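Local coordinates for mandelate racemase/muconate lactonizing enzyme family protein (Azoarcus sp., PDB 2QDE) that is of unknown function but belongs to the mandelate racemase/muconate lactonizing enzyme family, which pairs a capping domain with a metal-binding barrel, at residues I5-V10 against K37-E42; I13-K18 against L330-C335; K130-I135 against L312-D317; E147-E152 against A180-A185. All blocks are in the same frame, centred on the assembly; numbering follows the deposited sequence.

Contacts 1 and 2 share strand 5-15, at its start and its end, and their centres lie about 28 Å apart. Contact 1 is internal to the sheet of the N-terminal domain. Contact 2 joins that domain to the barrel domain and closes a long loop of chain. Contacts 3 and 4 are nested inside that loop. Contact 3 holds the loop leading into strand 135-140 against the end of helix 303-315. Contact 4, nested again inside contact 3, packs two outer helices together, with its nearest atoms about 6 Å from those of contact 2. Contacts 1 and 4 lie on opposite sides of the chain's centre, about 48 Å apart between centres, so the set spans both domains.

Contact 1: I5-V10 against K37-E42; sequences ITKVEV and KLHSDE
The carbonyl oxygen of His39 is gripped from the opposite strand by three donors. Thr6 N gives His39 O a nearly straight bond of 2.9 Å, at 169°. Lys7 N and Thr6 OG1 add weak bonds to the same oxygen. Thr6 and Lys7 thus both face His39, a classic beta bulge in an antiparallel pair. Beyond it the pairing is regular: Glu9 N donates to Lys37 O at 2.9 Å, and Lys37 N to Glu9 O at 2.8 Å. The extended Lys7 chain, its CG anti to the backbone N (chi1 -174°), passes over one face of the His39 imidazole, with CE 4.2 Å from the ring centroid in a CH-pi contact. Glu9 OE1 meets the ring edge, 3.0 Å from His39 CE1, and the carboxylate is nearly coplanar with the ring. A water links Glu9 OE2 to Lys37 NZ, which also forms a salt bridge with Glu371. On the other face Val8 CG1 packs on Leu38 CD2 at 4.0 Å. That face is covered by helices 62-78 and 101-119, while strands 385-387 and 45-49 flank the pair in the sheet.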
loop_
_atom_site.group_PDB
_atom_site.type_symbol
_atom_site.label_atom_id
_atom_site.label_comp_id
_atom_site.label_asym_id
_atom_site.label_seq_id
_atom_site.Cartn_x
_atom_site.Cartn_y
_atom_site.Cartn_z
ATOM N N ILE A 5 -28.414 11.301 -40.544
ATOM C CA ILE A 5 -29.260 10.139 -40.268
ATOM C C ILE A 5 -30.715 10.584 -40.241
ATOM O O ILE A 5 -31.081 11.492 -39.500
ATOM C CB ILE A 5 -28.895 9.503 -38.906
ATOM C CG1 ILE A 5 -27.446 9.011 -38.941
ATOM C CG2 ILE A 5 -29.832 8.343 -38.597
ATOM C CD1 ILE A 5 -26.882 8.685 -37.577
ATOM N N THR A 6 -31.547 9.939 -41.044
ATOM C CA THR A 6 -32.955 10.308 -41.126
ATOM C C THR A 6 -33.889 9.190 -40.702
ATOM O O THR A 6 -35.088 9.411 -40.530
ATOM C CB THR A 6 -33.328 10.693 -42.562
ATOM O OG1 THR A 6 -33.104 9.569 -43.417
ATOM C CG2 THR A 6 -32.485 11.856 -43.040
ATOM N N LYS A 7 -33.346 7.989 -40.536
ATOM C CA LYS A 7 -34.169 6.854 -40.162
ATOM C C LYS A 7 -33.354 5.794 -39.432
ATOM O O LYS A 7 -32.265 5.423 -39.863
ATOM C CB LYS A 7 -34.804 6.275 -41.430
ATOM C CG LYS A 7 -35.812 5.157 -41.242
ATOM C CD LYS A 7 -36.432 4.833 -42.609
ATOM C CE LYS A 7 -36.953 3.406 -42.680
ATOM N NZ LYS A 7 -37.371 3.037 -44.074
ATOM N N VAL A 8 -33.888 5.317 -38.312
ATOM C CA VAL A 8 -33.215 4.293 -37.536
ATOM C C VAL A 8 -34.111 3.062 -37.511
ATOM O O VAL A 8 -35.258 3.121 -37.054
ATOM C CB VAL A 8 -32.932 4.791 -36.100
ATOM C CG1 VAL A 8 -32.246 3.709 -35.293
ATOM C CG2 VAL A 8 -32.066 6.038 -36.158
ATOM N N GLU A 9 -33.584 1.947 -38.010
ATOM C CA GLU A 9 -34.339 0.701 -38.081
ATOM C C GLU A 9 -33.664 -0.482 -37.385
ATOM O O GLU A 9 -32.511 -0.806 -37.671
ATOM C CB GLU A 9 -34.600 0.359 -39.555
ATOM C CG GLU A 9 -35.044 -1.071 -39.812
ATOM C CD GLU A 9 -35.270 -1.346 -41.285
ATOM O OE1 GLU A 9 -34.704 -0.606 -42.121
ATOM O OE2 GLU A 9 -35.999 -2.307 -41.613
ATOM N N VAL A 10 -34.405 -1.129 -36.485
ATOM C CA VAL A 10 -33.902 -2.284 -35.744
ATOM C C VAL A 10 -34.739 -3.518 -36.058
ATOM O O VAL A 10 -35.941 -3.538 -35.806
ATOM C CB VAL A 10 -33.936 -2.033 -34.223
ATOM C CG1 VAL A 10 -33.411 -3.255 -33.487
ATOM C CG2 VAL A 10 -33.099 -0.811 -33.884
ATOM N N LYS A 37 -30.062 -0.682 -38.925
ATOM C CA LYS A 37 -29.885 0.038 -40.172
ATOM C C LYS A 37 -30.021 1.519 -39.888
ATOM O O LYS A 37 -31.043 1.965 -39.363
ATOM C CB LYS A 37 -30.926 -0.375 -41.219
ATOM C CG LYS A 37 -30.673 -1.728 -41.848
ATOM C CD LYS A 37 -31.693 -2.023 -42.944
ATOM C CE LYS A 37 -31.505 -3.426 -43.520
ATOM N NZ LYS A 37 -32.561 -3.753 -44.535
ATOM N N LEU A 38 -28.976 2.273 -40.214
ATOM C CA LEU A 38 -28.982 3.715 -40.037
ATOM C C LEU A 38 -29.072 4.319 -41.434
ATOM O O LEU A 38 -28.080 4.375 -42.166
ATOM C CB LEU A 38 -27.705 4.188 -39.341
ATOM C CG LEU A 38 -27.428 3.659 -37.928
ATOM C CD1 LEU A 38 -26.208 4.383 -37.363
ATOM C CD2 LEU A 38 -28.641 3.879 -37.029
ATOM N N HIS A 39 -30.275 4.746 -41.805
ATOM C CA HIS A 39 -30.511 5.335 -43.119
ATOM C C HIS A 39 -30.104 6.797 -43.198
ATOM O O HIS A 39 -30.489 7.595 -42.350
ATOM C CB HIS A 39 -31.991 5.234 -43.484
ATOM C CG HIS A 39 -32.509 3.832 -43.543
ATOM N ND1 HIS A 39 -32.859 3.117 -42.417
ATOM C CD2 HIS A 39 -32.725 3.007 -44.595
ATOM C CE1 HIS A 39 -33.269 1.912 -42.773
ATOM N NE2 HIS A 39 -33.197 1.821 -44.089
ATOM N N SER A 40 -29.338 7.155 -44.225
ATOM C CA SER A 40 -28.920 8.541 -44.407
ATOM C C SER A 40 -29.822 9.215 -45.443
ATOM O O SER A 40 -30.588 8.546 -46.144
ATOM C CB SER A 40 -27.474 8.616 -44.890
ATOM O OG SER A 40 -27.387 8.291 -46.261
ATOM N N ASP A 41 -29.710 10.534 -45.551
ATOM C CA ASP A 41 -30.526 11.294 -46.494
ATOM C C ASP A 41 -29.982 11.280 -47.919
ATOM O O ASP A 41 -30.594 11.835 -48.832
ATOM C CB ASP A 41 -30.684 12.734 -46.005
ATOM C CG ASP A 41 -29.357 13.409 -45.736
ATOM O OD1 ASP A 41 -28.321 12.710 -45.693
ATOM O OD2 ASP A 41 -29.350 14.644 -45.553
ATOM N N GLU A 42 -28.836 10.643 -48.120
ATOM C CA GLU A 42 -28.264 10.565 -49.455
ATOM C C GLU A 42 -28.160 9.118 -49.943
ATOM O O GLU A 42 -27.185 8.737 -50.595
ATOM C CB GLU A 42 -26.895 11.269 -49.485
ATOM C CG GLU A 42 -27.025 12.805 -49.526
ATOM C CD GLU A 42 -25.711 13.559 -49.311
ATOM O OE1 GLU A 42 -24.700 13.226 -49.970
ATOM O OE2 GLU A 42 -25.691 14.508 -48.491
HETATM O O HOH W 1 -35.222 -3.610 -43.688
#

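Contact 2: I13-K18 against L330-C335; sequences ISTPMK and LHIHDC
Met17 and Ile332 meet where a strand and a helix both end: strand 5-15 has passed into loop by Pro16, and helix 328-332 finishes at Ile332. Their CA atoms are 5.0 Å apart, as are those of Lys18 and His333. One backbone hydrogen bond joins the segments, from Lys18 N to Ile332 O at 3.0 Å. It is bent, 139° at the hydrogen, and the donor is tilted from the carbonyl plane. The bond gives a carbonyl of the helix's last turn a partner from the other segment.

Ile332 carries most of the side-chain contact. Its chi1 of -71° turns CG2 to the Thr15 methyl, CG2 to CG2 4.0 Å, with the two side chains crossing at about a right angle. The same Ile332 methyl lies over the centre of one face of the His333 ring, whose NE2 is bonded to Asp344. Met17 folds back at chi2 and chi3, which brings SD 4.0 Å from Ile332 CA. Lys18 lies alongside Asp334, but by its methylenes: Lys18 CD is 3.6 Å from Asp334 OD2. The chain bends at chi2 and chi4, and Lys18 NZ stays 5.1 Å from Asp334 OD2, too far for a salt bridge. The side chain of His331 is about 12 Å from the barium ion.

Asp334, at positive phi, is the C-prime residue of a Schellman motif, with Cys335 N bonded to Leu330 O and a weaker bond from Asp334 N to His331 O. The chain is not modelled just after Lys18. The contact is a surface seam between the capping and barrel domains of the enolase superfamily fold.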
loop_
_atom_site.group_PDB
_atom_site.type_symbol
_atom_site.label_atom_id
_atom_site.label_comp_id
_atom_site.label_asym_id
_atom_site.label_seq_id
_atom_site.Cartn_x
_atom_site.Cartn_y
_atom_site.Cartn_z
ATOM N N ILE A 13 -33.907 -10.689 -35.283
ATOM C CA ILE A 13 -33.769 -11.943 -36.011
ATOM C C ILE A 13 -33.412 -13.132 -35.124
ATOM O O ILE A 13 -32.850 -12.984 -34.032
ATOM C CB ILE A 13 -32.699 -11.847 -37.137
ATOM C CG1 ILE A 13 -31.352 -11.430 -36.553
ATOM C CG2 ILE A 13 -33.146 -10.856 -38.209
ATOM C CD1 ILE A 13 -30.183 -11.603 -37.536
ATOM N N SER A 14 -33.767 -14.316 -35.602
ATOM C CA SER A 14 -33.472 -15.551 -34.894
ATOM C C SER A 14 -32.825 -16.478 -35.918
ATOM O O SER A 14 -33.462 -16.877 -36.889
ATOM C CB SER A 14 -34.756 -16.177 -34.341
ATOM O OG SER A 14 -35.323 -15.374 -33.317
ATOM N N THR A 15 -31.556 -16.811 -35.699
ATOM C CA THR A 15 -30.823 -17.667 -36.626
ATOM C C THR A 15 -30.599 -19.092 -36.120
ATOM O O THR A 15 -29.982 -19.307 -35.080
ATOM C CB THR A 15 -29.458 -17.046 -36.962
ATOM O OG1 THR A 15 -29.650 -15.699 -37.395
ATOM C CG2 THR A 15 -28.766 -17.832 -38.065
ATOM N N PRO A 16 -31.110 -20.089 -36.860
ATOM C CA PRO A 16 -30.948 -21.491 -36.467
ATOM C C PRO A 16 -29.493 -21.940 -36.625
ATOM O O PRO A 16 -28.782 -21.471 -37.513
ATOM C CB PRO A 16 -31.870 -22.237 -37.434
ATOM C CG PRO A 16 -32.880 -21.193 -37.852
ATOM C CD PRO A 16 -32.029 -19.969 -38.007
ATOM N N MET A 17 -29.066 -22.858 -35.764
ATOM C CA MET A 17 -27.710 -23.394 -35.798
ATOM C C MET A 17 -27.631 -24.673 -36.638
ATOM O O MET A 17 -28.625 -25.404 -36.769
ATOM C CB MET A 17 -27.248 -23.706 -34.372
ATOM C CG MET A 17 -27.234 -22.502 -33.447
ATOM S SD MET A 17 -25.719 -21.535 -33.571
ATOM C CE MET A 17 -24.858 -22.101 -32.139
ATOM N N LYS A 18 -26.443 -24.930 -37.188
ATOM C CA LYS A 18 -26.148 -26.120 -37.996
ATOM C C LYS A 18 -26.461 -25.966 -39.480
ATOM O O LYS A 18 -25.727 -26.477 -40.337
ATOM C CB LYS A 18 -26.883 -27.348 -37.444
ATOM C CG LYS A 18 -26.441 -27.792 -36.051
ATOM C CD LYS A 18 -25.026 -28.349 -36.041
ATOM C CE LYS A 18 -24.733 -29.056 -34.719
ATOM N NZ LYS A 18 -25.793 -30.074 -34.413
ATOM N N LEU A 330 -18.545 -19.651 -38.424
ATOM C CA LEU A 330 -18.171 -21.064 -38.426
ATOM C C LEU A 330 -18.998 -21.866 -37.423
ATOM O O LEU A 330 -19.261 -23.047 -37.635
ATOM C CB LEU A 330 -16.674 -21.234 -38.125
ATOM C CG LEU A 330 -15.690 -20.510 -39.051
ATOM C CD1 LEU A 330 -14.259 -20.875 -38.661
ATOM C CD2 LEU A 330 -15.951 -20.898 -40.494
ATOM N N HIS A 331 -19.403 -21.230 -36.327
ATOM C CA HIS A 331 -20.207 -21.917 -35.323
ATOM C C HIS A 331 -21.654 -22.020 -35.811
ATOM O O HIS A 331 -22.297 -23.064 -35.677
ATOM C CB HIS A 331 -20.147 -21.171 -33.983
ATOM C CG HIS A 331 -18.769 -21.095 -33.399
ATOM N ND1 HIS A 331 -18.196 -19.907 -32.995
ATOM C CD2 HIS A 331 -17.847 -22.057 -33.155
ATOM C CE1 HIS A 331 -16.982 -20.141 -32.527
ATOM N NE2 HIS A 331 -16.744 -21.438 -32.613
ATOM N N ILE A 332 -22.165 -20.939 -36.391
ATOM C CA ILE A 332 -23.537 -20.945 -36.889
ATOM C C ILE A 332 -23.732 -21.962 -38.016
ATOM O O ILE A 332 -24.737 -22.682 -38.055
ATOM C CB ILE A 332 -23.954 -19.539 -37.410
ATOM C CG1 ILE A 332 -24.129 -18.578 -36.233
ATOM C CG2 ILE A 332 -25.252 -19.630 -38.214
ATOM C CD1 ILE A 332 -24.494 -17.165 -36.653
ATOM N N HIS A 333 -22.767 -22.026 -38.926
ATOM C CA HIS A 333 -22.861 -22.930 -40.067
ATOM C C HIS A 333 -22.133 -24.263 -39.895
ATOM O O HIS A 333 -21.927 -24.993 -40.859
ATOM C CB HIS A 333 -22.368 -22.201 -41.316
ATOM C CG HIS A 333 -23.151 -20.966 -41.628
ATOM N ND1 HIS A 333 -24.420 -21.005 -42.165
ATOM C CD2 HIS A 333 -22.871 -19.658 -41.422
ATOM C CE1 HIS A 333 -24.889 -19.775 -42.274
ATOM N NE2 HIS A 333 -23.968 -18.938 -41.829
ATOM N N ASP A 334 -21.763 -24.574 -38.661
ATOM C CA ASP A 334 -21.073 -25.818 -38.331
ATOM C C ASP A 334 -20.058 -26.278 -39.389
ATOM O O ASP A 334 -20.216 -27.330 -39.998
ATOM C CB ASP A 334 -22.117 -26.915 -38.072
ATOM C CG ASP A 334 -21.518 -28.165 -37.458
ATOM O OD1 ASP A 334 -20.558 -28.051 -36.677
ATOM O OD2 ASP A 334 -22.017 -29.270 -37.737
ATOM N N CYS A 335 -19.015 -25.480 -39.598
ATOM C CA CYS A 335 -17.959 -25.807 -40.558
ATOM C C CYS A 335 -16.649 -25.189 -40.073
ATOM O O CYS A 335 -16.636 -24.494 -39.050
ATOM C CB CYS A 335 -18.312 -25.279 -41.950
ATOM S SG CYS A 335 -18.857 -23.575 -41.953
#

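Contact 3: K130-I135 against L312-D317; sequences KTIERI and LLAAND
Ala314, Thr131 and Ile135 bury the most surface here, and Ala314 sits in the middle. Its carbonyl oxygen, near the end of helix 303-315, receives two backbone donors from the loop. Ile132 N gives Ala314 O a good bond of 3.1 Å at 159°. Thr131 N lies closer to Ala314 O, at 2.8 Å, but the bond is weak because its angle is only 122°. The Ala314 methyl packs 3.6 Å from Ile132 O, a carbonyl oxygen that the contact buries and that has no partner in the model.

Thr131 reaches the next carbonyl along. Its OG1 stands anti to its own carbonyl carbon (chi1 -68°) and donates to Ala315 O at 2.7 Å, with the donor tilted from the carbonyl plane. Ile132 N and the Thr131 hydroxyl thus supply the sound bonds to two successive carbonyls at the helix end, with Thr131 N a weak addition. The Thr131 methyl, CG2, turns instead to the Asp317 carboxylate.

Ile135 supplies the apolar side. Its CD1 presses on Leu313 CB at 3.4 Å, tighter than usual van der Waals contact. The two side chains cross at about a right angle, and the same methyl lies 4.2 Å from Ala314 CB. Ile132 CD1 lies 3.7 Å from Leu313 O.

Glu87 of the second subunit accepts a bond from Asp317 N, so the helix end also faces the subunit interface. Helix 277-290 packs against Leu312, and its Arg288 forms a salt bridge with Asp317. Ile135 opens strand 135-140 of the barrel sheet, where its backbone pairs with Leu357.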
loop_
_atom_site.group_PDB
_atom_site.type_symbol
_atom_site.label_atom_id
_atom_site.label_comp_id
_atom_site.label_asym_id
_atom_site.label_seq_id
_atom_site.Cartn_x
_atom_site.Cartn_y
_atom_site.Cartn_z
ATOM N N LYS A 130 -4.712 -1.210 -42.652
ATOM C CA LYS A 130 -4.535 -2.656 -42.563
ATOM C C LYS A 130 -3.123 -3.013 -42.088
ATOM O O LYS A 130 -2.189 -3.099 -42.886
ATOM C CB LYS A 130 -4.806 -3.316 -43.920
ATOM C CG LYS A 130 -4.876 -4.838 -43.839
ATOM C CD LYS A 130 -4.927 -5.515 -45.205
ATOM C CE LYS A 130 -6.212 -5.206 -45.954
ATOM N NZ LYS A 130 -6.288 -5.983 -47.228
ATOM N N THR A 131 -2.983 -3.232 -40.784
ATOM C CA THR A 131 -1.693 -3.572 -40.187
ATOM C C THR A 131 -1.217 -4.973 -40.566
ATOM O O THR A 131 -0.029 -5.181 -40.805
ATOM C CB THR A 131 -1.756 -3.415 -38.658
ATOM O OG1 THR A 131 -1.894 -2.023 -38.347
ATOM C CG2 THR A 131 -0.491 -3.952 -37.998
ATOM N N ILE A 132 -2.134 -5.933 -40.603
ATOM C CA ILE A 132 -1.796 -7.289 -41.019
ATOM C C ILE A 132 -2.845 -7.683 -42.062
ATOM O O ILE A 132 -3.985 -7.233 -41.995
ATOM C CB ILE A 132 -1.795 -8.295 -39.839
ATOM C CG1 ILE A 132 -3.143 -8.285 -39.118
ATOM C CG2 ILE A 132 -0.659 -7.960 -38.887
ATOM C CD1 ILE A 132 -3.253 -9.337 -38.042
ATOM N N GLU A 133 -2.463 -8.508 -43.031
ATOM C CA GLU A 133 -3.390 -8.889 -44.093
ATOM C C GLU A 133 -4.374 -9.989 -43.723
ATOM O O GLU A 133 -5.479 -10.048 -44.265
ATOM C CB GLU A 133 -2.598 -9.273 -45.341
ATOM C CG GLU A 133 -1.732 -8.125 -45.833
ATOM C CD GLU A 133 -0.752 -8.539 -46.905
ATOM O OE1 GLU A 133 -0.165 -9.647 -46.789
ATOM O OE2 GLU A 133 -0.555 -7.748 -47.854
ATOM N N ARG A 134 -3.980 -10.858 -42.803
ATOM C CA ARG A 134 -4.854 -11.932 -42.366
ATOM C C ARG A 134 -4.670 -12.145 -40.874
ATOM O O ARG A 134 -3.617 -11.839 -40.313
ATOM C CB ARG A 134 -4.567 -13.216 -43.144
ATOM C CG ARG A 134 -3.187 -13.783 -42.955
ATOM C CD ARG A 134 -3.034 -15.016 -43.816
ATOM N NE ARG A 134 -1.769 -15.701 -43.583
ATOM C CZ ARG A 134 -1.422 -16.843 -44.169
ATOM N NH1 ARG A 134 -2.251 -17.429 -45.031
ATOM N NH2 ARG A 134 -0.256 -17.403 -43.888
ATOM N N ILE A 135 -5.710 -12.675 -40.243
ATOM C CA ILE A 135 -5.730 -12.878 -38.804
ATOM C C ILE A 135 -5.727 -14.343 -38.404
ATOM O O ILE A 135 -6.671 -15.077 -38.709
ATOM C CB ILE A 135 -7.001 -12.220 -38.216
ATOM C CG1 ILE A 135 -7.123 -10.789 -38.741
ATOM C CG2 ILE A 135 -6.974 -12.272 -36.694
ATOM C CD1 ILE A 135 -8.513 -10.205 -38.593
ATOM N N LEU A 312 -11.135 -4.439 -37.053
ATOM C CA LEU A 312 -10.361 -4.031 -35.888
ATOM C C LEU A 312 -9.136 -4.927 -35.653
ATOM O O LEU A 312 -8.052 -4.429 -35.349
ATOM C CB LEU A 312 -11.248 -4.052 -34.638
ATOM C CG LEU A 312 -10.549 -3.672 -33.330
ATOM C CD1 LEU A 312 -10.267 -2.180 -33.338
ATOM C CD2 LEU A 312 -11.418 -4.050 -32.131
ATOM N N LEU A 313 -9.311 -6.243 -35.783
ATOM C CA LEU A 313 -8.208 -7.174 -35.561
ATOM C C LEU A 313 -7.094 -7.052 -36.594
ATOM O O LEU A 313 -5.946 -7.406 -36.320
ATOM C CB LEU A 313 -8.708 -8.624 -35.536
ATOM C CG LEU A 313 -9.745 -8.981 -34.466
ATOM C CD1 LEU A 313 -10.041 -10.467 -34.519
ATOM C CD2 LEU A 313 -9.233 -8.596 -33.092
ATOM N N ALA A 314 -7.428 -6.558 -37.782
ATOM C CA ALA A 314 -6.430 -6.402 -38.829
ATOM C C ALA A 314 -5.772 -5.025 -38.780
ATOM O O ALA A 314 -4.659 -4.848 -39.276
ATOM C CB ALA A 314 -7.066 -6.618 -40.193
ATOM N N ALA A 315 -6.450 -4.057 -38.171
ATOM C CA ALA A 315 -5.926 -2.698 -38.112
ATOM C C ALA A 315 -5.192 -2.318 -36.827
ATOM O O ALA A 315 -4.120 -1.710 -36.884
ATOM C CB ALA A 315 -7.055 -1.694 -38.368
ATOM N N ASN A 316 -5.764 -2.666 -35.678
ATOM C CA ASN A 316 -5.163 -2.306 -34.392
ATOM C C ASN A 316 -3.811 -2.966 -34.153
ATOM O O ASN A 316 -3.706 -4.182 -34.004
ATOM C CB ASN A 316 -6.135 -2.623 -33.254
ATOM C CG ASN A 316 -5.640 -2.132 -31.914
ATOM O OD1 ASN A 316 -4.965 -2.857 -31.188
ATOM N ND2 ASN A 316 -5.963 -0.886 -31.585
ATOM N N ASP A 317 -2.778 -2.133 -34.112
ATOM C CA ASP A 317 -1.408 -2.585 -33.930
ATOM C C ASP A 317 -1.185 -3.512 -32.738
ATOM O O ASP A 317 -0.484 -4.517 -32.843
ATOM C CB ASP A 317 -0.479 -1.382 -33.810
ATOM C CG ASP A 317 0.973 -1.784 -33.799
ATOM O OD1 ASP A 317 1.437 -2.340 -34.820
ATOM O OD2 ASP A 317 1.641 -1.555 -32.772
#

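Contact 4: E147-E152 against A180-A185; sequences EAVAEE and AEVRRA
Glu181 is the first residue of 180-185 to touch helix 147-152, and it buries more surface than any other residue of its segment. Its CG stands 3.5 Å from the Ala150 methyl. The chain then bends at chi2 (70°) and folds its carboxylate back over the start of the other helix. OE2 thereby reaches the Glu147 backbone, 3.6 Å from Glu147 CA, and also lies against Ala150 CB. No hydrogen bond forms across the segments.

Val182 comes next and lies on the side of the helix that faces the barrel strands. Its CG2 meets Val149 CG1 at 3.9 Å, and both valines also rest on Leu166 of strand 164-167. The CA atoms of Val182 and Ala150 are just 4.5 Å apart, the nearest pair of the two backbones.

Arg184 works within its own segment. Its guanidinium turns back to Glu181 in a salt bridge, with Arg184 NE 3.3 Å from Glu181 OE1. OE1 lies in the plane of the guanidinium, at its edge. All three hydrogen bonds, from NE and NH2, are weak.

Ala185, one turn on from Glu181, closes the contact with its CB 4.0 Å from Ala150 CB. Ala150 thus fits between Glu181 and Ala185. Its small side chain suits the short distance of 8.3 Å between the segment axes, which run at 35° to each other. These are neighbouring outer helices of the barrel, on either side of strand 164-167 in sequence.

The chemistry is apolar where the valines and alanines meet, and charged at the solvent side near Glu147 and Arg184. Glu147 OE1 and Glu181 OE2 are like charges 5.2 Å apart, and Arg184 probably offsets their repulsion. The position of the Glu181 carboxylate near the first turn of helix 146-159 may also slightly favour its negative charge.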
loop_
_atom_site.group_PDB
_atom_site.type_symbol
_atom_site.label_atom_id
_atom_site.label_comp_id
_atom_site.label_asym_id
_atom_site.label_seq_id
_atom_site.Cartn_x
_atom_site.Cartn_y
_atom_site.Cartn_z
ATOM N N GLU A 147 -14.396 -38.073 -25.664
ATOM C CA GLU A 147 -13.843 -38.660 -26.885
ATOM C C GLU A 147 -14.249 -37.907 -28.149
ATOM O O GLU A 147 -13.456 -37.780 -29.086
ATOM C CB GLU A 147 -14.252 -40.135 -27.007
ATOM C CG GLU A 147 -13.721 -41.016 -25.879
ATOM C CD GLU A 147 -13.987 -42.502 -26.116
ATOM O OE1 GLU A 147 -13.640 -42.996 -27.214
ATOM O OE2 GLU A 147 -14.530 -43.179 -25.209
ATOM N N ALA A 148 -15.482 -37.410 -28.178
ATOM C CA ALA A 148 -15.969 -36.663 -29.335
ATOM C C ALA A 148 -15.289 -35.298 -29.413
ATOM O O ALA A 148 -14.858 -34.858 -30.487
ATOM C CB ALA A 148 -17.475 -36.485 -29.243
ATOM N N VAL A 149 -15.191 -34.628 -28.269
ATOM C CA VAL A 149 -14.567 -33.312 -28.214
ATOM C C VAL A 149 -13.136 -33.389 -28.739
ATOM O O VAL A 149 -12.660 -32.478 -29.419
ATOM C CB VAL A 149 -14.557 -32.762 -26.764
ATOM C CG1 VAL A 149 -13.884 -31.403 -26.722
ATOM C CG2 VAL A 149 -15.985 -32.666 -26.236
ATOM N N ALA A 150 -12.456 -34.488 -28.430
ATOM C CA ALA A 150 -11.084 -34.680 -28.868
ATOM C C ALA A 150 -11.006 -34.873 -30.381
ATOM O O ALA A 150 -10.026 -34.464 -31.013
ATOM C CB ALA A 150 -10.477 -35.869 -28.161
ATOM N N GLU A 151 -12.027 -35.499 -30.964
ATOM C CA GLU A 151 -12.040 -35.710 -32.414
ATOM C C GLU A 151 -12.236 -34.373 -33.132
ATOM O O GLU A 151 -11.657 -34.142 -34.198
ATOM C CB GLU A 151 -13.153 -36.686 -32.817
ATOM C CG GLU A 151 -13.116 -38.002 -32.049
ATOM C CD GLU A 151 -14.041 -39.060 -32.630
ATOM O OE1 GLU A 151 -15.234 -38.744 -32.887
ATOM O OE2 GLU A 151 -13.580 -40.217 -32.823
ATOM N N GLU A 152 -13.050 -33.491 -32.558
ATOM C CA GLU A 152 -13.258 -32.183 -33.172
ATOM C C GLU A 152 -11.977 -31.365 -33.025
ATOM O O GLU A 152 -11.653 -30.537 -33.877
ATOM C CB GLU A 152 -14.429 -31.441 -32.514
ATOM C CG GLU A 152 -14.635 -30.025 -33.061
ATOM C CD GLU A 152 -15.897 -29.351 -32.546
ATOM O OE1 GLU A 152 -16.480 -29.832 -31.547
ATOM O OE2 GLU A 152 -16.299 -28.325 -33.143
ATOM N N ALA A 180 -8.241 -34.211 -19.972
ATOM C CA ALA A 180 -7.353 -35.366 -20.030
ATOM C C ALA A 180 -7.353 -35.963 -21.433
ATOM O O ALA A 180 -6.295 -36.145 -22.040
ATOM C CB ALA A 180 -7.791 -36.418 -19.013
ATOM N N GLU A 181 -8.547 -36.261 -21.944
ATOM C CA GLU A 181 -8.699 -36.844 -23.276
ATOM C C GLU A 181 -8.201 -35.934 -24.402
ATOM O O GLU A 181 -7.395 -36.351 -25.240
ATOM C CB GLU A 181 -10.167 -37.214 -23.516
ATOM C CG GLU A 181 -10.518 -37.451 -24.987
ATOM C CD GLU A 181 -9.899 -38.722 -25.561
ATOM O OE1 GLU A 181 -9.025 -39.326 -24.893
ATOM O OE2 GLU A 181 -10.287 -39.110 -26.690
ATOM N N VAL A 182 -8.676 -34.693 -24.429
ATOM C CA VAL A 182 -8.256 -33.764 -25.470
ATOM C C VAL A 182 -6.731 -33.599 -25.507
ATOM O O VAL A 182 -6.127 -33.620 -26.585
ATOM C CB VAL A 182 -8.915 -32.382 -25.283
ATOM C CG1 VAL A 182 -8.471 -31.437 -26.389
ATOM C CG2 VAL A 182 -10.430 -32.530 -25.295
ATOM N N ARG A 183 -6.111 -33.448 -24.337
ATOM C CA ARG A 183 -4.657 -33.288 -24.252
ATOM C C ARG A 183 -3.902 -34.474 -24.846
ATOM O O ARG A 183 -2.910 -34.293 -25.556
ATOM C CB ARG A 183 -4.219 -33.119 -22.792
ATOM C CG ARG A 183 -2.700 -33.059 -22.578
ATOM C CD ARG A 183 -2.204 -31.628 -22.431
ATOM N NE ARG A 183 -1.884 -31.018 -23.711
ATOM C CZ ARG A 183 -1.711 -29.713 -23.910
ATOM N NH1 ARG A 183 -1.829 -28.848 -22.909
ATOM N NH2 ARG A 183 -1.413 -29.274 -25.124
ATOM N N ARG A 184 -4.362 -35.685 -24.533
ATOM C CA ARG A 184 -3.720 -36.901 -25.025
ATOM C C ARG A 184 -3.760 -36.957 -26.544
ATOM O O ARG A 184 -2.811 -37.402 -27.188
ATOM C CB ARG A 184 -4.416 -38.148 -24.466
ATOM C CG ARG A 184 -3.796 -39.463 -24.949
ATOM C CD ARG A 184 -4.776 -40.631 -24.845
ATOM N NE ARG A 184 -5.987 -40.396 -25.635
ATOM C CZ ARG A 184 -6.035 -40.357 -26.967
ATOM N NH1 ARG A 184 -4.934 -40.545 -27.689
ATOM N NH2 ARG A 184 -7.187 -40.112 -27.585
ATOM N N ALA A 185 -4.867 -36.493 -27.108
ATOM C CA ALA A 185 -5.058 -36.494 -28.547
ATOM C C ALA A 185 -4.203 -35.468 -29.284
ATOM O O ALA A 185 -3.494 -35.814 -30.230
ATOM C CB ALA A 185 -6.536 -36.267 -28.870
#